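Local coordinates for amyloid-like protein 1 (Homo sapiens, PDB 3PMR), which probably binds heparin and takes part in cell adhesion, its helical E2 domain pairing with a second copy to form a dimer, at residues Arg50-Ala55 and Glu72-Ile77. Residues are numbered along the deposited sequence; the frame is centred on the assembly and turned at random.
Sequences REWAMA and EHFQSI
Trp52 swings its CG anti to the backbone N (chi1 -169°), while Phe74 sets its CG anti to the carbonyl carbon, beside its own N (chi1 -72°); these torsions lay the indole over Phe74 CB and the phenyl ring over Trp52 CA, the side chains running past each other in opposite directions. Trp52 CA sits 3.6 Å from the centroid of the Phe74 ring, and Phe74 CB 3.7 Å from the centroid of the Trp52 five-membered ring, both over a face as CH-pi contacts. The planes are nearly parallel, 17° apart, but too far offset to overlap much, and the closest carbons are Trp52 CD1 and Phe74 CD2 at 3.3 Å. His73 ND1 lies over the centre of the other face, so the phenyl ring is held between this nitrogen and Trp52 CA. Ala55 CB packs on Phe74 CE2 at 3.6 Å, and Glu51 CB on the CE1 side, 3.9 Å from Phe74 CE1. Cutting Phe74 back to an alanine is likely to open a gap between the helices and to take the aromatic cover from Trp52 CA and Ala55 CB. Gln75 brings NE2 to within 3.5 Å of Trp52 CH2, its OE1 hydrogen-bonded to Arg166 of the second subunit. His170 of that subunit stacks on Trp52, tying this packing to the dimer interface. Mainly apolar and CH-pi contacts join the end of helix 26-56 to helix 64-119, the segments running antiparallel near the turn of this helical hairpin.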
# COMPACT_ATOMS: atom_id res chain seq x y z
N ARG B 50 -4.43 -9.89 -25.35
CA ARG B 50 -5.30 -10.68 -26.21
C ARG B 50 -4.95 -10.44 -27.68
O ARG B 50 -4.86 -11.37 -28.47
CB ARG B 50 -6.75 -10.31 -25.93
CG ARG B 50 -7.79 -11.10 -26.69
CD ARG B 50 -9.18 -10.60 -26.33
NE ARG B 50 -9.46 -10.77 -24.91
CZ ARG B 50 -9.85 -11.92 -24.35
NH1 ARG B 50 -10.03 -13.00 -25.09
NH2 ARG B 50 -10.07 -11.98 -23.04
N GLU B 51 -4.74 -9.17 -28.04
CA GLU B 51 -4.39 -8.80 -29.40
C GLU B 51 -3.05 -9.41 -29.74
O GLU B 51 -2.85 -9.95 -30.82
CB GLU B 51 -4.32 -7.28 -29.54
CG GLU B 51 -5.67 -6.60 -29.71
CD GLU B 51 -5.57 -5.09 -29.67
OE1 GLU B 51 -4.46 -4.56 -29.93
OE2 GLU B 51 -6.59 -4.43 -29.38
N TRP B 52 -2.12 -9.33 -28.79
CA TRP B 52 -0.79 -9.89 -28.98
C TRP B 52 -0.87 -11.40 -29.25
O TRP B 52 -0.20 -11.91 -30.14
CB TRP B 52 0.04 -9.62 -27.73
CG TRP B 52 1.49 -9.92 -27.88
CD1 TRP B 52 2.15 -10.27 -29.02
CD2 TRP B 52 2.47 -9.90 -26.84
NE1 TRP B 52 3.48 -10.48 -28.76
CE2 TRP B 52 3.71 -10.26 -27.42
CE3 TRP B 52 2.42 -9.61 -25.46
CZ2 TRP B 52 4.89 -10.34 -26.67
CZ3 TRP B 52 3.60 -9.70 -24.72
CH2 TRP B 52 4.81 -10.06 -25.33
N ALA B 53 -1.68 -12.12 -28.47
CA ALA B 53 -1.82 -13.56 -28.67
C ALA B 53 -2.34 -13.87 -30.08
O ALA B 53 -1.78 -14.69 -30.80
CB ALA B 53 -2.76 -14.15 -27.61
N MET B 54 -3.42 -13.19 -30.47
CA MET B 54 -4.04 -13.35 -31.79
C MET B 54 -3.01 -13.21 -32.91
O MET B 54 -2.91 -14.08 -33.79
CB MET B 54 -5.13 -12.30 -31.97
CG MET B 54 -6.55 -12.83 -31.83
SD MET B 54 -7.76 -11.55 -31.42
CE MET B 54 -7.30 -10.22 -32.56
N ALA B 55 -2.26 -12.12 -32.89
CA ALA B 55 -1.25 -11.85 -33.90
C ALA B 55 -0.11 -12.87 -33.84
O ALA B 55 0.39 -13.32 -34.87
CB ALA B 55 -0.71 -10.43 -33.73
N GLU B 72 7.93 -6.18 -32.27
CA GLU B 72 8.33 -4.80 -32.02
C GLU B 72 7.09 -3.98 -31.71
O GLU B 72 7.08 -3.16 -30.81
CB GLU B 72 9.01 -4.24 -33.27
CG GLU B 72 10.21 -3.38 -33.01
CD GLU B 72 10.96 -3.08 -34.29
OE1 GLU B 72 10.53 -2.17 -35.03
OE2 GLU B 72 11.97 -3.77 -34.57
N HIS B 73 6.03 -4.25 -32.46
CA HIS B 73 4.78 -3.55 -32.30
C HIS B 73 4.15 -3.68 -30.91
O HIS B 73 3.73 -2.68 -30.33
CB HIS B 73 3.79 -4.04 -33.36
CG HIS B 73 2.43 -3.43 -33.25
ND1 HIS B 73 1.35 -4.10 -32.73
CD2 HIS B 73 1.97 -2.20 -33.60
CE1 HIS B 73 0.28 -3.33 -32.77
NE2 HIS B 73 0.63 -2.17 -33.29
N PHE B 74 4.10 -4.90 -30.38
CA PHE B 74 3.50 -5.12 -29.07
C PHE B 74 4.39 -4.70 -27.90
O PHE B 74 3.90 -4.21 -26.89
CB PHE B 74 3.04 -6.59 -28.94
CG PHE B 74 1.82 -6.89 -29.78
CD1 PHE B 74 0.57 -6.37 -29.41
CD2 PHE B 74 1.92 -7.58 -30.98
CE1 PHE B 74 -0.53 -6.52 -30.24
CE2 PHE B 74 0.82 -7.74 -31.82
CZ PHE B 74 -0.41 -7.21 -31.45
N GLN B 75 5.70 -4.89 -28.05
CA GLN B 75 6.63 -4.50 -27.00
C GLN B 75 6.52 -3.00 -26.82
O GLN B 75 6.56 -2.47 -25.71
CB GLN B 75 8.08 -4.81 -27.38
CG GLN B 75 8.42 -6.31 -27.39
CD GLN B 75 8.21 -6.97 -26.03
OE1 GLN B 75 8.51 -6.37 -25.00
NE2 GLN B 75 7.72 -8.22 -26.02
N SER B 76 6.39 -2.31 -27.94
CA SER B 76 6.27 -0.88 -27.91
C SER B 76 4.98 -0.41 -27.29
O SER B 76 4.97 0.59 -26.57
CB SER B 76 6.38 -0.29 -29.29
OG SER B 76 6.12 1.10 -29.21
N ILE B 77 3.88 -1.08 -27.60
CA ILE B 77 2.60 -0.69 -27.04
C ILE B 77 2.64 -0.89 -25.53
O ILE B 77 2.12 -0.07 -24.77
CB ILE B 77 1.44 -1.52 -27.61
CG1 ILE B 77 1.16 -1.09 -29.06
CG2 ILE B 77 0.18 -1.31 -26.78
CD1 ILE B 77 0.05 -1.90 -29.72